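Local coordinates for protein carboxylesterase (Uncultured bacterium, PDB 5GMX) that hydrolyses carboxylic esters as a family VIII carboxylesterase and also acts on oxyimino cephalosporins, probably through a beta-lactamase-like serine site, at residues A[30-41]-A[356-365]. Residues are numbered along the deposited sequence; the frame is centred on the assembly and turned at random.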
ATOM      1  N   LYS A  30      14.096 -18.780   4.489  1.00 39.45           N
ATOM      2  CA  LYS A  30      13.489 -17.496   4.844  1.00 45.63           C
ATOM      3  C   LYS A  30      12.043 -17.302   4.369  1.00 41.59           C
ATOM      4  O   LYS A  30      11.441 -16.254   4.622  1.00 34.96           O
ATOM      5  CB  LYS A  30      14.339 -16.340   4.306  1.00 45.92           C
ATOM      6  CG  LYS A  30      15.656 -16.125   5.034  1.00 56.78           C
ATOM      7  CD  LYS A  30      16.286 -14.807   4.605  1.00 64.83           C
ATOM      8  CE  LYS A  30      17.359 -14.345   5.583  1.00 69.36           C
ATOM      9  NZ  LYS A  30      17.774 -12.930   5.327  1.00 62.85           N
ATOM     10  N   GLU A  31      11.475 -18.304   3.706  1.00 33.77           N
ATOM     11  CA  GLU A  31      10.141 -18.153   3.134  1.00 30.52           C
ATOM     12  C   GLU A  31       9.279 -19.360   3.461  1.00 28.73           C
ATOM     13  O   GLU A  31       9.782 -20.464   3.664  1.00 30.88           O
ATOM     14  CB  GLU A  31      10.221 -18.006   1.606  1.00 30.57           C
ATOM     15  CG  GLU A  31      10.823 -16.702   1.065  1.00 34.09           C
ATOM     16  CD  GLU A  31       9.876 -15.511   1.068  1.00 34.26           C
ATOM     17  OE1 GLU A  31       8.930 -15.468   1.891  1.00 33.86           O
ATOM     18  OE2 GLU A  31      10.085 -14.611   0.221  1.00 33.71           O
ATOM     19  N   VAL A  32       7.972 -19.154   3.506  1.00 22.99           N
ATOM     20  CA  VAL A  32       7.055 -20.278   3.483  1.00 24.69           C
ATOM     21  C   VAL A  32       6.376 -20.268   2.119  1.00 23.49           C
ATOM     22  O   VAL A  32       6.572 -21.182   1.315  1.00 24.54           O
ATOM     23  CB  VAL A  32       6.029 -20.220   4.607  1.00 23.36           C
ATOM     24  CG1 VAL A  32       5.019 -21.346   4.441  1.00 24.85           C
ATOM     25  CG2 VAL A  32       6.738 -20.333   5.941  1.00 22.81           C
ATOM     26  N   GLY A  33       5.617 -19.210   1.852  1.00 21.01           N
ATOM     27  CA  GLY A  33       5.038 -18.988   0.538  1.00 18.34           C
ATOM     28  C   GLY A  33       5.260 -17.556   0.085  1.00 17.77           C
ATOM     29  O   GLY A  33       5.308 -16.642   0.910  1.00 16.89           O
ATOM     30  N   ALA A  34       5.386 -17.348  -1.223  1.00 14.41           N
ATOM     31  CA  ALA A  34       5.651 -16.008  -1.724  1.00 12.04           C
ATOM     32  C   ALA A  34       5.291 -15.841  -3.187  1.00 15.51           C
ATOM     33  O   ALA A  34       5.277 -16.800  -3.968  1.00 11.18           O
ATOM     34  CB  ALA A  34       7.115 -15.641  -1.501  1.00 14.04           C
ATOM     35  N   SER A  35       5.025 -14.595  -3.550  1.00 14.90           N
ATOM     36  CA  SER A  35       4.751 -14.221  -4.922  1.00 14.52           C
ATOM     37  C   SER A  35       5.502 -12.935  -5.254  1.00 16.22           C
ATOM     38  O   SER A  35       5.695 -12.059  -4.393  1.00 15.78           O
ATOM     39  CB  SER A  35       3.259 -14.029  -5.144  1.00 11.23           C
ATOM     40  OG  SER A  35       2.781 -12.939  -4.375  1.00 19.32           O
ATOM     41  N   PHE A  36       5.921 -12.838  -6.510  1.00 17.53           N
ATOM     42  CA  PHE A  36       6.732 -11.733  -6.985  1.00 15.77           C
ATOM     43  C   PHE A  36       6.340 -11.336  -8.409  1.00 14.22           C
ATOM     44  O   PHE A  36       6.118 -12.192  -9.273  1.00 16.87           O
ATOM     45  CB  PHE A  36       8.220 -12.101  -6.932  1.00 16.79           C
ATOM     46  CG  PHE A  36       9.121 -11.047  -7.510  1.00 17.02           C
ATOM     47  CD1 PHE A  36       9.531 -11.116  -8.834  1.00 19.55           C
ATOM     48  CD2 PHE A  36       9.521  -9.967  -6.746  1.00 17.90           C
ATOM     49  CE1 PHE A  36      10.333 -10.129  -9.379  1.00 17.22           C
ATOM     50  CE2 PHE A  36      10.335  -8.980  -7.281  1.00 20.41           C
ATOM     51  CZ  PHE A  36      10.748  -9.065  -8.592  1.00 16.77           C
ATOM     52  N   GLY A  37       6.289 -10.038  -8.663  1.00 14.74           N
ATOM     53  CA  GLY A  37       6.039  -9.541 -10.002  1.00 13.09           C
ATOM     54  C   GLY A  37       7.014  -8.438 -10.377  1.00 13.90           C
ATOM     55  O   GLY A  37       7.508  -7.693  -9.519  1.00 10.63           O
ATOM     56  N   LEU A  38       7.308  -8.353 -11.669  1.00 12.48           N
ATOM     57  CA  LEU A  38       8.151  -7.301 -12.201  1.00 15.18           C
ATOM     58  C   LEU A  38       7.633  -6.873 -13.568  1.00 13.11           C
ATOM     59  O   LEU A  38       7.454  -7.697 -14.475  1.00 14.43           O
ATOM     60  CB  LEU A  38       9.612  -7.757 -12.288  1.00 19.77           C
ATOM     61  CG  LEU A  38      10.635  -6.755 -12.854  1.00 18.35           C
ATOM     62  CD1 LEU A  38      10.905  -5.628 -11.884  1.00 21.15           C
ATOM     63  CD2 LEU A  38      11.951  -7.436 -13.224  1.00 23.38           C
ATOM     64  N   ALA A  39       7.359  -5.581 -13.698  1.00 13.51           N
ATOM     65  CA  ALA A  39       6.913  -4.997 -14.951  1.00 16.03           C
ATOM     66  C   ALA A  39       7.980  -4.065 -15.502  1.00 19.86           C
ATOM     67  O   ALA A  39       8.592  -3.294 -14.762  1.00 17.94           O
ATOM     68  CB  ALA A  39       5.594  -4.255 -14.770  1.00 16.99           C
ATOM     69  N   ILE A  40       8.214  -4.164 -16.804  1.00 16.79           N
ATOM     70  CA  ILE A  40       9.144  -3.296 -17.505  1.00 19.27           C
ATOM     71  C   ILE A  40       8.433  -2.697 -18.716  1.00 16.29           C
ATOM     72  O   ILE A  40       7.798  -3.419 -19.500  1.00 17.54           O
ATOM     73  CB  ILE A  40      10.420  -4.056 -17.955  1.00 21.52           C
ATOM     74  CG1 ILE A  40      11.180  -4.593 -16.745  1.00 20.95           C
ATOM     75  CG2 ILE A  40      11.353  -3.137 -18.743  1.00 22.20           C
ATOM     76  CD1 ILE A  40      11.846  -3.499 -15.921  1.00 21.88           C
ATOM     77  N   GLU A  41       8.511  -1.374 -18.828  1.00 22.57           N
ATOM     78  CA  GLU A  41       7.965  -0.642 -19.968  1.00 24.99           C
ATOM     79  C   GLU A  41       6.525  -1.023 -20.287  1.00 22.81           C
ATOM     80  O   GLU A  41       6.162  -1.167 -21.444  1.00 23.90           O
ATOM     81  CB  GLU A  41       8.854  -0.855 -21.199  1.00 23.83           C
ATOM     82  CG  GLU A  41      10.234  -0.222 -21.053  1.00 24.61           C
ATOM     83  CD  GLU A  41      11.099  -0.338 -22.302  1.00 43.83           C
ATOM     84  OE1 GLU A  41      10.560  -0.643 -23.392  1.00 43.14           O
ATOM     85  OE2 GLU A  41      12.324  -0.099 -22.193  1.00 45.78           O
ATOM     86  N   ARG A 356      11.388   2.748 -16.089  1.00 18.73           N
ATOM     87  CA  ARG A 356      10.025   2.316 -16.397  1.00 21.60           C
ATOM     88  C   ARG A 356       9.738   0.943 -15.774  1.00 19.20           C
ATOM     89  O   ARG A 356       9.143   0.061 -16.394  1.00 20.33           O
ATOM     90  CB  ARG A 356       9.789   2.322 -17.910  1.00 18.36           C
ATOM     91  CG  ARG A 356       9.761   3.747 -18.480  1.00 21.97           C
ATOM     92  CD  ARG A 356       9.876   3.781 -19.989  1.00 22.20           C
ATOM     93  NE  ARG A 356       8.705   3.206 -20.644  1.00 35.38           N
ATOM     94  CZ  ARG A 356       8.667   2.822 -21.921  1.00 35.43           C
ATOM     95  NH1 ARG A 356       9.746   2.938 -22.690  1.00 31.02           N
ATOM     96  NH2 ARG A 356       7.546   2.314 -22.430  1.00 26.44           N
ATOM     97  N   LEU A 357      10.156   0.793 -14.522  1.00 14.57           N
ATOM     98  CA  LEU A 357      10.108  -0.483 -13.822  1.00 18.00           C
ATOM     99  C   LEU A 357       9.119  -0.431 -12.661  1.00 17.46           C
ATOM    100  O   LEU A 357       9.150   0.496 -11.865  1.00 16.12           O
ATOM    101  CB  LEU A 357      11.508  -0.842 -13.311  1.00 19.98           C
ATOM    102  CG  LEU A 357      11.773  -2.083 -12.450  1.00 23.36           C
ATOM    103  CD1 LEU A 357      13.203  -2.568 -12.669  1.00 24.18           C
ATOM    104  CD2 LEU A 357      11.556  -1.803 -10.957  1.00 18.52           C
ATOM    105  N   GLY A 358       8.244  -1.423 -12.565  1.00 18.88           N
ATOM    106  CA  GLY A 358       7.376  -1.547 -11.410  1.00 16.83           C
ATOM    107  C   GLY A 358       7.618  -2.900 -10.775  1.00 15.75           C
ATOM    108  O   GLY A 358       7.851  -3.879 -11.474  1.00 14.25           O
HETATM  109  N   MSE A 359       7.557  -2.974  -9.456  1.00 10.88           N
HETATM  110  CA  MSE A 359       7.873  -4.228  -8.789  1.00 13.52           C
HETATM  111  C   MSE A 359       6.924  -4.504  -7.639  1.00 10.44           C
HETATM  112  O   MSE A 359       6.555  -3.583  -6.893  1.00 12.60           O
HETATM  113  CB  MSE A 359       9.319  -4.215  -8.278  1.00 11.59           C
HETATM  114  CG  MSE A 359       9.732  -5.535  -7.632  1.00 21.06           C
HETATM  115 SE   MSE A 359      11.575  -5.567  -6.923  1.00 46.36          SE
HETATM  116  CE  MSE A 359      12.507  -4.863  -8.489  1.00 20.98           C
ATOM    117  N   GLY A 360       6.543  -5.773  -7.488  1.00  9.79           N
ATOM    118  CA  GLY A 360       5.644  -6.167  -6.417  1.00  9.95           C
ATOM    119  C   GLY A 360       6.064  -7.447  -5.715  1.00 14.43           C
ATOM    120  O   GLY A 360       6.536  -8.385  -6.352  1.00 10.51           O
ATOM    121  N   TYR A 361       5.884  -7.496  -4.397  1.00 10.39           N
ATOM    122  CA  TYR A 361       6.285  -8.678  -3.644  1.00 12.94           C
ATOM    123  C   TYR A 361       5.387  -8.890  -2.424  1.00 15.04           C
ATOM    124  O   TYR A 361       5.164  -7.961  -1.622  1.00 14.23           O
ATOM    125  CB  TYR A 361       7.763  -8.562  -3.257  1.00 14.30           C
ATOM    126  CG  TYR A 361       8.272  -9.630  -2.315  1.00 21.24           C
ATOM    127  CD1 TYR A 361       8.189 -10.983  -2.639  1.00 19.48           C
ATOM    128  CD2 TYR A 361       8.891  -9.278  -1.127  1.00 26.53           C
ATOM    129  CE1 TYR A 361       8.661 -11.961  -1.765  1.00 21.02           C
ATOM    130  CE2 TYR A 361       9.390 -10.234  -0.265  1.00 29.27           C
ATOM    131  CZ  TYR A 361       9.254 -11.570  -0.575  1.00 30.95           C
ATOM    132  OH  TYR A 361       9.742 -12.490   0.313  1.00 31.95           O
ATOM    133  N   ALA A 362       4.829 -10.096  -2.314  1.00 14.68           N
ATOM    134  CA  ALA A 362       3.908 -10.401  -1.212  1.00 16.34           C
ATOM    135  C   ALA A 362       4.093 -11.835  -0.728  1.00 18.09           C
ATOM    136  O   ALA A 362       4.164 -12.760  -1.534  1.00 15.80           O
ATOM    137  CB  ALA A 362       2.461 -10.167  -1.637  1.00 12.54           C
HETATM  138  N   MSE A 363       4.141 -12.023   0.586  1.00 14.33           N
HETATM  139  CA  MSE A 363       4.470 -13.323   1.160  1.00 17.91           C
HETATM  140  C   MSE A 363       3.747 -13.531   2.486  1.00 19.77           C
HETATM  141  O   MSE A 363       3.234 -12.578   3.064  1.00 18.69           O
HETATM  142  CB  MSE A 363       5.983 -13.441   1.349  1.00 14.41           C
HETATM  143  CG  MSE A 363       6.515 -12.774   2.609  1.00 26.44           C
HETATM  144 SE   MSE A 363       6.182 -10.835   2.814  1.00 36.38          SE
HETATM  145  CE  MSE A 363       6.627 -10.271   1.058  1.00 32.84           C
ATOM    146  N   ASN A 364       3.698 -14.772   2.968  1.00 18.03           N
ATOM    147  CA  ASN A 364       2.948 -15.046   4.187  1.00 21.74           C
ATOM    148  C   ASN A 364       3.806 -15.242   5.445  1.00 23.53           C
ATOM    149  O   ASN A 364       3.267 -15.309   6.552  1.00 26.33           O
ATOM    150  CB  ASN A 364       2.031 -16.260   3.977  1.00 22.62           C
ATOM    151  CG  ASN A 364       2.794 -17.551   3.719  1.00 20.67           C
ATOM    152  OD1 ASN A 364       3.984 -17.542   3.411  1.00 18.48           O
ATOM    153  ND2 ASN A 364       2.089 -18.669   3.816  1.00 17.76           N
ATOM    154  N   GLN A 365       5.125 -15.340   5.289  1.00 21.16           N
ATOM    155  CA  GLN A 365       6.017 -15.399   6.451  1.00 23.53           C
ATOM    156  C   GLN A 365       6.583 -14.024   6.792  1.00 21.91           C
ATOM    157  O   GLN A 365       7.435 -13.491   6.081  1.00 23.16           O
ATOM    158  CB  GLN A 365       7.169 -16.375   6.223  1.00 27.72           C
ATOM    159  CG  GLN A 365       8.172 -16.398   7.380  1.00 27.04           C
ATOM    160  CD  GLN A 365       7.529 -16.792   8.705  1.00 27.84           C
ATOM    161  OE1 GLN A 365       7.088 -17.926   8.871  1.00 27.25           O
ATOM    162  NE2 GLN A 365       7.461 -15.849   9.647  1.00 28.44           N
TER
HETATM  163  O   HOH W   1       6.943 -16.429   2.974  1.00 22.07           O
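The edge of the F36 ring meets M359 SE and the CB of Y361 on the face of the sheet that A34, L38, I40, L357 and M363 share, where helices 16-27 and 374-385 pack. The strands 33-40 and 357-363 run antiparallel (176°), and paired backbone bonds join S35 to A362, G37 to G360 and A39 to G358; the G37-G360 pair puts no side chain on the other face. Selenomethionine M359 can be followed outward. Its CB sits near the carbonyl of G37 and CD1 of L38, and CG, anti to the backbone N, reaches F36 CE2 at 3.5 Å. SE meets the rim of that ring in its plane, 4.9 Å from the centroid, a Met-aromatic contact. The bend at chi3 (-49°) returns CE to L38 CD1 at 3.8 Å. Further along, I40 CD1 rests on L357 CD1 at 3.6 Å. Beyond the strand, E41 lays CG 3.5 Å above the centre of the R356 guanidinium, whose NE bonds N284. At the other end N364 OD1 accepts from G33 N (2.8 Å), and a water takes the N-H groups of V32 and Q365 beside E31, itself salt-bridged to R375. S35 OG adds a second donor to A362 O and also bonds G272 N. Strands 33-40 and 357-363, the first and last long strands in sequence, are neighbours in the middle of the antiparallel sheet characteristic of the serine beta-lactamase fold.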